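Local structure of UV damage endonuclease (Sulfolobus acidocaldarius, 3TC3) at residues A[26-32]-A[292-296]; A[48-52]-A[94-100]; A[102-106]-A[149-153]. The protein is a manganese-binding TIM-barrel protein that probably acts as a DNA repair endonuclease, incising DNA at UV-induced and other lesions. All coordinates share one frame; numbering follows the deposited sequence.

Interaction 1 of 3, residues A[26-32]-A[292-296]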
loop_
_atom_site.group_PDB
_atom_site.type_symbol
_atom_site.label_atom_id
_atom_site.label_comp_id
_atom_site.label_asym_id
_atom_site.label_seq_id
_atom_site.Cartn_x
_atom_site.Cartn_y
_atom_site.Cartn_z
ATOM N N TYR A 26 3.051 3.546 -8.635
ATOM C CA TYR A 26 2.240 4.699 -8.139
ATOM C C TYR A 26 0.935 4.149 -7.579
ATOM O O TYR A 26 0.663 2.938 -7.667
ATOM C CB TYR A 26 2.091 5.808 -9.145
ATOM C CG TYR A 26 1.378 5.387 -10.383
ATOM C CD1 TYR A 26 2.052 4.636 -11.420
ATOM C CD2 TYR A 26 -0.013 5.700 -10.569
ATOM C CE1 TYR A 26 1.372 4.217 -12.586
ATOM C CE2 TYR A 26 -0.673 5.253 -11.723
ATOM C CZ TYR A 26 0.019 4.500 -12.689
ATOM O OH TYR A 26 -0.710 4.136 -13.830
ATOM N N VAL A 27 0.084 5.065 -7.095
ATOM C CA VAL A 27 -1.024 4.630 -6.183
ATOM C C VAL A 27 -2.395 4.873 -6.822
ATOM O O VAL A 27 -2.723 6.003 -7.239
ATOM C CB VAL A 27 -0.936 5.479 -4.913
ATOM C CG1 VAL A 27 -2.187 5.262 -3.965
ATOM C CG2 VAL A 27 0.410 5.160 -4.182
ATOM N N SER A 28 -3.235 3.832 -6.839
ATOM C CA SER A 28 -4.746 3.870 -6.974
ATOM C C SER A 28 -5.323 4.130 -8.350
ATOM O O SER A 28 -6.227 3.417 -8.753
ATOM C CB SER A 28 -5.373 4.809 -5.931
ATOM O OG SER A 28 -5.322 4.122 -4.683
ATOM N N THR A 29 -4.838 5.160 -9.033
ATOM C CA THR A 29 -5.486 5.508 -10.334
ATOM C C THR A 29 -4.504 6.348 -11.121
ATOM O O THR A 29 -3.409 6.686 -10.633
ATOM C CB THR A 29 -6.851 6.188 -10.140
ATOM O OG1 THR A 29 -7.589 6.140 -11.361
ATOM C CG2 THR A 29 -6.710 7.608 -9.611
ATOM N N ASN A 30 -4.829 6.519 -12.402
ATOM C CA ASN A 30 -3.929 7.184 -13.345
ATOM C C ASN A 30 -4.771 8.311 -13.926
ATOM O O ASN A 30 -5.810 8.110 -14.556
ATOM C CB ASN A 30 -3.489 6.148 -14.401
ATOM C CG ASN A 30 -2.577 6.727 -15.463
ATOM O OD1 ASN A 30 -2.910 7.810 -15.990
ATOM N ND2 ASN A 30 -1.491 6.034 -15.846
ATOM N N TYR A 31 -4.333 9.547 -13.748
ATOM C CA TYR A 31 -5.183 10.687 -14.145
ATOM C C TYR A 31 -5.088 10.927 -15.647
ATOM O O TYR A 31 -6.075 11.296 -16.272
ATOM C CB TYR A 31 -4.689 11.951 -13.430
ATOM C CG TYR A 31 -4.927 12.013 -11.954
ATOM C CD1 TYR A 31 -6.231 11.747 -11.397
ATOM C CD2 TYR A 31 -3.869 12.370 -11.065
ATOM C CE1 TYR A 31 -6.402 11.771 -10.009
ATOM C CE2 TYR A 31 -4.074 12.415 -9.698
ATOM C CZ TYR A 31 -5.340 12.138 -9.190
ATOM O OH TYR A 31 -5.563 12.236 -7.825
ATOM N N SER A 32 -3.948 10.604 -16.231
ATOM C CA SER A 32 -3.631 10.891 -17.698
ATOM C C SER A 32 -4.461 9.967 -18.545
ATOM O O SER A 32 -5.048 10.410 -19.564
ATOM C CB SER A 32 -2.151 10.662 -17.950
ATOM O OG SER A 32 -1.461 11.656 -17.246
ATOM N N LYS A 292 1.016 11.224 -9.207
ATOM C CA LYS A 292 0.774 9.779 -9.587
ATOM C C LYS A 292 1.620 9.382 -10.793
ATOM O O LYS A 292 2.869 9.411 -10.701
ATOM C CB LYS A 292 -0.717 9.454 -9.760
ATOM C CG LYS A 292 -1.416 9.652 -8.412
ATOM C CD LYS A 292 -2.904 9.221 -8.472
ATOM C CE LYS A 292 -3.674 9.447 -7.191
ATOM N NZ LYS A 292 -3.089 8.559 -6.096
ATOM N N GLU A 293 0.991 8.962 -11.876
ATOM C CA GLU A 293 1.766 8.382 -13.001
ATOM C C GLU A 293 2.782 9.392 -13.616
ATOM O O GLU A 293 3.754 8.953 -14.185
ATOM C CB GLU A 293 0.847 7.847 -14.154
ATOM C CG GLU A 293 0.160 8.980 -14.952
ATOM C CD GLU A 293 -0.981 9.732 -14.220
ATOM O OE1 GLU A 293 -1.482 9.354 -13.106
ATOM O OE2 GLU A 293 -1.449 10.734 -14.813
ATOM N N ILE A 294 2.521 10.698 -13.481
ATOM C CA ILE A 294 3.442 11.697 -14.071
ATOM C C ILE A 294 4.818 11.611 -13.311
ATOM O O ILE A 294 5.891 11.579 -13.941
ATOM C CB ILE A 294 2.821 13.070 -14.006
ATOM C CG1 ILE A 294 1.506 13.146 -14.859
ATOM C CG2 ILE A 294 3.933 14.185 -14.410
ATOM C CD1 ILE A 294 1.631 13.487 -16.270
ATOM N N SER A 295 4.795 11.473 -11.967
ATOM C CA SER A 295 5.995 11.216 -11.260
ATOM C C SER A 295 6.570 9.836 -11.550
ATOM O O SER A 295 7.809 9.696 -11.528
ATOM C CB SER A 295 5.832 11.412 -9.727
ATOM O OG SER A 295 5.903 12.800 -9.442
ATOM N N ALA A 296 5.724 8.810 -11.776
ATOM C CA ALA A 296 6.254 7.498 -12.081
ATOM C C ALA A 296 7.025 7.539 -13.397
ATOM O O ALA A 296 8.092 6.906 -13.487
ATOM C CB ALA A 296 5.129 6.501 -12.184
#
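Glu293 bends at its second torsion (chi2 -72°) after CG has turned in between its own backbone N and carbonyl carbon (chi1 71°), and this folding lays its carboxylate against the backbone of Tyr31 and Ser32. Glu293 OE1 accepts from Tyr31 N at 2.9 Å. OE2 is gripped twice by Ser32: the hydroxyl donates into its anti lone pair, Ser32 OG to Glu293 OE2 2.6 Å, while the backbone N-H arrives from above the carboxylate plane. The amide of Asn30 stacks on this carboxylate, the planes 16° apart, and its ND2 donates to Tyr26 OH; that hydroxyl is also bonded to Asn69, and Asn30 OD1 accepts from Leu33 N. Glu293 CB sits over the Tyr26 ring, 3.9 Å from its centroid, a CH-pi contact, and Ala296 CB comes to 3.7 Å from CD1 of the same ring. Lys292, the N-cap residue of helix 293-305, runs extended past the Tyr31 ring and kinks only at its last torsion, so that NZ reaches Val27 O at 2.8 Å, well above the carbonyl plane; this oxygen also accepts from Thr29 N. The contact thus ties the end of the first strand, 22-27, and the loop after it to the start of the last helix of the closed TIM barrel, near the manganese site, with Val27 about 5 Å from the metal ligand Glu288, side chain to side chain.

Interaction 2 of 3, residues A[48-52]-A[94-100]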
loop_
_atom_site.group_PDB
_atom_site.type_symbol
_atom_site.label_atom_id
_atom_site.label_comp_id
_atom_site.label_asym_id
_atom_site.label_seq_id
_atom_site.Cartn_x
_atom_site.Cartn_y
_atom_site.Cartn_z
ATOM N N GLU A 48 -26.854 -3.879 -4.603
ATOM C CA GLU A 48 -26.151 -4.774 -5.440
ATOM C C GLU A 48 -25.831 -4.276 -6.835
ATOM O O GLU A 48 -24.672 -4.328 -7.282
ATOM C CB GLU A 48 -26.765 -6.170 -5.405
ATOM C CG GLU A 48 -26.174 -7.032 -6.475
ATOM C CD GLU A 48 -26.359 -8.491 -6.271
ATOM O OE1 GLU A 48 -25.766 -9.059 -5.308
ATOM O OE2 GLU A 48 -27.105 -9.057 -7.092
ATOM N N GLU A 49 -26.847 -3.851 -7.592
ATOM C CA GLU A 49 -26.595 -3.317 -8.886
ATOM C C GLU A 49 -25.544 -2.249 -8.906
ATOM O O GLU A 49 -24.701 -2.313 -9.754
ATOM C CB GLU A 49 -27.872 -2.726 -9.486
ATOM C CG GLU A 49 -27.881 -2.770 -10.962
ATOM C CD GLU A 49 -29.304 -2.587 -11.491
ATOM O OE1 GLU A 49 -30.225 -3.305 -11.009
ATOM O OE2 GLU A 49 -29.482 -1.703 -12.354
ATOM N N ARG A 50 -25.639 -1.223 -8.047
ATOM C CA ARG A 50 -24.636 -0.132 -8.045
ATOM C C ARG A 50 -23.219 -0.636 -7.664
ATOM O O ARG A 50 -22.202 -0.182 -8.275
ATOM C CB ARG A 50 -25.052 0.963 -7.094
ATOM C CG ARG A 50 -24.173 2.171 -7.042
ATOM C CD ARG A 50 -24.886 3.444 -7.397
ATOM N NE ARG A 50 -24.225 4.564 -6.731
ATOM C CZ ARG A 50 -23.385 5.401 -7.336
ATOM N NH1 ARG A 50 -23.128 5.269 -8.627
ATOM N NH2 ARG A 50 -22.812 6.375 -6.654
ATOM N N VAL A 51 -23.136 -1.525 -6.680
ATOM C CA VAL A 51 -21.814 -2.074 -6.338
ATOM C C VAL A 51 -21.223 -2.796 -7.533
ATOM O O VAL A 51 -20.059 -2.604 -7.819
ATOM C CB VAL A 51 -21.898 -3.023 -5.125
ATOM C CG1 VAL A 51 -20.612 -3.912 -4.972
ATOM C CG2 VAL A 51 -22.162 -2.201 -3.871
ATOM N N LEU A 52 -21.989 -3.623 -8.236
ATOM C CA LEU A 52 -21.461 -4.363 -9.383
ATOM C C LEU A 52 -21.079 -3.413 -10.513
ATOM O O LEU A 52 -20.055 -3.610 -11.135
ATOM C CB LEU A 52 -22.469 -5.453 -9.858
ATOM C CG LEU A 52 -22.626 -6.499 -8.751
ATOM C CD1 LEU A 52 -23.967 -7.320 -8.923
ATOM C CD2 LEU A 52 -21.385 -7.395 -8.601
ATOM N N VAL A 94 -22.847 -8.396 -1.138
ATOM C CA VAL A 94 -22.827 -8.644 -2.563
ATOM C C VAL A 94 -21.823 -9.769 -2.857
ATOM O O VAL A 94 -20.689 -9.748 -2.377
ATOM C CB VAL A 94 -22.413 -7.378 -3.308
ATOM C CG1 VAL A 94 -22.339 -7.594 -4.850
ATOM C CG2 VAL A 94 -23.321 -6.185 -2.999
ATOM N N ASN A 95 -22.224 -10.748 -3.671
ATOM C CA ASN A 95 -21.274 -11.809 -3.993
ATOM C C ASN A 95 -20.412 -11.424 -5.199
ATOM O O ASN A 95 -20.560 -11.938 -6.311
ATOM C CB ASN A 95 -22.017 -13.131 -4.280
ATOM C CG ASN A 95 -21.086 -14.310 -4.431
ATOM O OD1 ASN A 95 -19.885 -14.244 -4.161
ATOM N ND2 ASN A 95 -21.679 -15.462 -4.797
ATOM N N TRP A 96 -19.521 -10.471 -4.961
ATOM C CA TRP A 96 -18.676 -9.970 -6.062
ATOM C C TRP A 96 -17.627 -10.983 -6.437
ATOM O O TRP A 96 -17.141 -10.957 -7.601
ATOM C CB TRP A 96 -18.053 -8.606 -5.695
ATOM C CG TRP A 96 -17.322 -8.583 -4.383
ATOM C CD1 TRP A 96 -17.840 -8.301 -3.122
ATOM C CD2 TRP A 96 -15.928 -8.905 -4.172
ATOM N NE1 TRP A 96 -16.857 -8.374 -2.166
ATOM C CE2 TRP A 96 -15.682 -8.778 -2.754
ATOM C CE3 TRP A 96 -14.863 -9.226 -5.027
ATOM C CZ2 TRP A 96 -14.394 -8.988 -2.205
ATOM C CZ3 TRP A 96 -13.620 -9.485 -4.488
ATOM C CH2 TRP A 96 -13.383 -9.370 -3.117
ATOM N N LYS A 97 -17.234 -11.854 -5.514
ATOM C CA LYS A 97 -16.139 -12.829 -5.807
ATOM C C LYS A 97 -16.590 -13.760 -6.909
ATOM O O LYS A 97 -15.816 -14.052 -7.834
ATOM C CB LYS A 97 -15.785 -13.681 -4.623
ATOM C CG LYS A 97 -15.208 -12.945 -3.488
ATOM C CD LYS A 97 -15.359 -13.780 -2.214
ATOM C CE LYS A 97 -14.862 -13.045 -0.977
ATOM N NZ LYS A 97 -14.791 -13.964 0.247
ATOM N N ASP A 98 -17.848 -14.206 -6.843
ATOM C CA ASP A 98 -18.411 -14.960 -7.965
ATOM C C ASP A 98 -18.812 -14.175 -9.147
ATOM O O ASP A 98 -18.461 -14.525 -10.293
ATOM C CB ASP A 98 -19.655 -15.746 -7.501
ATOM C CG ASP A 98 -19.293 -16.918 -6.635
ATOM O OD1 ASP A 98 -18.084 -17.211 -6.505
ATOM O OD2 ASP A 98 -20.214 -17.539 -6.065
ATOM N N LYS A 99 -19.567 -13.105 -8.939
ATOM C CA LYS A 99 -20.116 -12.376 -10.056
ATOM C C LYS A 99 -19.071 -11.740 -10.988
ATOM O O LYS A 99 -19.281 -11.608 -12.195
ATOM C CB LYS A 99 -21.175 -11.354 -9.607
ATOM C CG LYS A 99 -22.447 -12.051 -8.993
ATOM C CD LYS A 99 -23.470 -11.027 -8.446
ATOM C CE LYS A 99 -24.911 -11.612 -8.328
ATOM N NZ LYS A 99 -25.004 -12.770 -7.380
ATOM N N LEU A 100 -17.943 -11.306 -10.399
ATOM C CA LEU A 100 -16.846 -10.689 -11.139
ATOM C C LEU A 100 -15.600 -11.600 -11.270
ATOM O O LEU A 100 -14.507 -11.080 -11.567
ATOM C CB LEU A 100 -16.425 -9.369 -10.453
ATOM C CG LEU A 100 -17.575 -8.415 -10.179
ATOM C CD1 LEU A 100 -17.102 -7.302 -9.288
ATOM C CD2 LEU A 100 -18.388 -7.940 -11.377
#
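Val94 meets the first turn of helix 48-71 with both of its methyls, and here the apolar packing is densest, with Val94 and Leu52 the most covered residues. Val94 CG2 and Val51 CG1 point at each other tip to tip, 4.0 Å apart. CG1 lies alongside Leu52, the two side chains sliding past each other in opposite directions, with Leu52 CD2 3.9 Å from Val94 CG1. Val94 holds CG1 anti to the backbone N (chi1 179°), which directs CG1 to Leu52 and CG2 to Val51. Deeper in, Leu52 CD2 also touches Leu100 CD2 at 4.1 Å, and Leu100 continues along the same helix onto Ser55, Ser56 and Leu59. No hydrogen bond joins the two segments; the grip is apolar.

Toward solvent the packing gives way to long, exposed side chains. Lys99 crosses Leu52 at about a right angle, its CD 3.8 Å from Leu52 CD1, so the aliphatic part of the lysine roofs the leucine. Its last torsion then bends, and Lys99 NZ stops 4.3 Å from Glu48 OE2: opposite charges that probably attract, but beyond a salt bridge. The other carboxylate oxygen of Glu48, OE1, rests against Val94 CG1 at 3.8 Å.

Next to Val94, Asn95 caps the short helix 96-99: its OD1 accepts weakly from Asp98 N, while its ND2 donates to Asp98 OD2. The arrangement is an N-capped single helical turn, preceded by an inverse gamma turn centred on Asn95, docked on the start of the first long outer helix of the TIM barrel.

Interaction 3 of 3, residues A[102-106]-A[149-153]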
loop_
_atom_site.group_PDB
_atom_site.type_symbol
_atom_site.label_atom_id
_atom_site.label_comp_id
_atom_site.label_asym_id
_atom_site.label_seq_id
_atom_site.Cartn_x
_atom_site.Cartn_y
_atom_site.Cartn_z
ATOM N N HIS A 102 -14.519 -13.542 -13.450
ATOM C CA HIS A 102 -13.923 -13.398 -14.784
ATOM C C HIS A 102 -12.838 -12.347 -14.871
ATOM O O HIS A 102 -11.651 -12.611 -15.159
ATOM C CB HIS A 102 -15.054 -13.043 -15.755
ATOM C CG HIS A 102 -16.204 -12.293 -15.088
ATOM N ND1 HIS A 102 -16.204 -10.947 -14.926
ATOM C CD2 HIS A 102 -17.406 -12.753 -14.552
ATOM C CE1 HIS A 102 -17.344 -10.573 -14.335
ATOM N NE2 HIS A 102 -18.081 -11.676 -14.108
ATOM N N ILE A 103 -13.275 -11.100 -14.656
ATOM C CA ILE A 103 -12.414 -9.928 -14.750
ATOM C C ILE A 103 -11.343 -10.007 -13.650
ATOM O O ILE A 103 -10.207 -9.637 -13.909
ATOM C CB ILE A 103 -13.210 -8.577 -14.656
ATOM C CG1 ILE A 103 -14.432 -8.591 -15.634
ATOM C CG2 ILE A 103 -12.273 -7.346 -14.935
ATOM C CD1 ILE A 103 -15.687 -7.774 -15.181
ATOM N N LEU A 104 -11.729 -10.470 -12.436
ATOM C CA LEU A 104 -10.732 -10.621 -11.335
ATOM C C LEU A 104 -9.596 -11.600 -11.677
ATOM O O LEU A 104 -8.398 -11.268 -11.496
ATOM C CB LEU A 104 -11.430 -10.945 -10.013
ATOM C CG LEU A 104 -12.362 -9.856 -9.490
ATOM C CD1 LEU A 104 -13.355 -10.346 -8.385
ATOM C CD2 LEU A 104 -11.381 -8.697 -8.878
ATOM N N GLY A 105 -9.948 -12.776 -12.186
ATOM C CA GLY A 105 -8.959 -13.731 -12.646
ATOM C C GLY A 105 -8.094 -13.181 -13.782
ATOM O O GLY A 105 -6.893 -13.426 -13.815
ATOM N N ASP A 106 -8.690 -12.420 -14.702
ATOM C CA ASP A 106 -8.007 -11.875 -15.879
ATOM C C ASP A 106 -6.918 -10.873 -15.440
ATOM O O ASP A 106 -5.772 -10.940 -15.936
ATOM C CB ASP A 106 -9.008 -11.199 -16.815
ATOM C CG ASP A 106 -8.343 -10.412 -17.929
ATOM O OD1 ASP A 106 -7.791 -11.026 -18.866
ATOM O OD2 ASP A 106 -8.363 -9.156 -17.935
ATOM N N LEU A 149 -9.908 -9.638 -1.921
ATOM C CA LEU A 149 -9.732 -9.068 -3.278
ATOM C C LEU A 149 -8.492 -9.688 -3.943
ATOM O O LEU A 149 -8.538 -10.181 -5.100
ATOM C CB LEU A 149 -9.661 -7.536 -3.228
ATOM C CG LEU A 149 -9.490 -6.858 -4.579
ATOM C CD1 LEU A 149 -10.783 -7.103 -5.432
ATOM C CD2 LEU A 149 -9.189 -5.407 -4.418
ATOM N N LEU A 150 -7.389 -9.702 -3.233
ATOM C CA LEU A 150 -6.127 -10.290 -3.705
ATOM C C LEU A 150 -6.314 -11.808 -3.970
ATOM O O LEU A 150 -5.837 -12.313 -5.033
ATOM C CB LEU A 150 -5.038 -10.008 -2.676
ATOM C CG LEU A 150 -4.795 -8.443 -2.578
ATOM C CD1 LEU A 150 -3.808 -8.211 -1.413
ATOM C CD2 LEU A 150 -4.191 -7.869 -3.835
ATOM N N ASP A 151 -7.044 -12.508 -3.067
ATOM C CA ASP A 151 -7.306 -13.924 -3.315
ATOM C C ASP A 151 -8.102 -14.110 -4.585
ATOM O O ASP A 151 -7.884 -15.081 -5.327
ATOM C CB ASP A 151 -8.115 -14.472 -2.173
ATOM C CG ASP A 151 -7.336 -14.824 -0.943
ATOM O OD1 ASP A 151 -6.103 -14.877 -0.945
ATOM O OD2 ASP A 151 -8.026 -15.117 0.063
ATOM N N SER A 152 -9.067 -13.262 -4.872
ATOM C CA SER A 152 -9.942 -13.426 -6.030
ATOM C C SER A 152 -9.183 -13.220 -7.307
ATOM O O SER A 152 -9.591 -13.772 -8.361
ATOM C CB SER A 152 -11.126 -12.446 -5.944
ATOM O OG SER A 152 -10.766 -11.098 -6.312
ATOM N N MET A 153 -8.097 -12.444 -7.259
ATOM C CA MET A 153 -7.214 -12.255 -8.422
ATOM C C MET A 153 -6.209 -13.404 -8.555
ATOM O O MET A 153 -5.563 -13.517 -9.601
ATOM C CB MET A 153 -6.443 -10.932 -8.315
ATOM C CG MET A 153 -7.418 -9.795 -8.336
ATOM S SD MET A 153 -6.576 -8.201 -8.133
ATOM C CE MET A 153 -7.901 -7.057 -8.424
#
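Two neighbouring helices of the outer layer of the TIM barrel, 101-113 and 133-153, cross here at a steep angle: the axes of the two short segments make 79° and approach to 8.5 Å. Leu104 is the residue that fills the crossing. Both of its methyls meet the hydroxyl of Ser152, Leu104 CD1 lying 3.4 Å from Ser152 OG, and CD2 also touches Leu149 and Met153. Leu104 CD2 lies 3.8 Å from Leu149 CD1, the two leucines crossing at about a right angle, and 3.9 Å from Met153 CE. Met153 runs extended beyond CG, which carries CE to Leu104 CD2, and it also leans on Leu59 and Leu62 of helix 48-71. Trp96 packs on Leu104, Leu149 and Ser152, helping to bury the crossing.

The polar group in this apolar setting is taken care of locally. Ser152 OG sits between its own backbone N and carbonyl carbon (chi1 78°) and so turns back along its helix to donate to Leu149 O, 2.7 Å away; that oxygen receives Met153 N as well. Gly105 has no side chain, and its CA comes to 4.8 Å from the CA of Met153, the closest pair of alpha carbons between the two segments. At this close point the alpha carbon of Met153 makes a CA-H...O contact with the carbonyl oxygen of Leu104, CA to O 3.4 Å, with 149° at the hydrogen.

Interaction 1 stands apart, its centre about 27 Å from that of interaction 2 and about 22 Å from that of interaction 3, and it joins the end of the first barrel strand and its loop to the last helix near the metal. It is the polar one, with a carboxylate and an ammonium bonded to backbone atoms. Interactions 2 and 3 have no hydrogen bond between their segments and lie farther from the centre of the chain; 2 is edged by exposed charged chains, whereas 3 is buried. These two touch through Trp96, whose CH2 meets Leu149 CA at 3.7 Å, and helices 96-99 and 101-113 are consecutive. Helix 48-71 links all three, providing one side of 2 and packing against residues of 1 and 3.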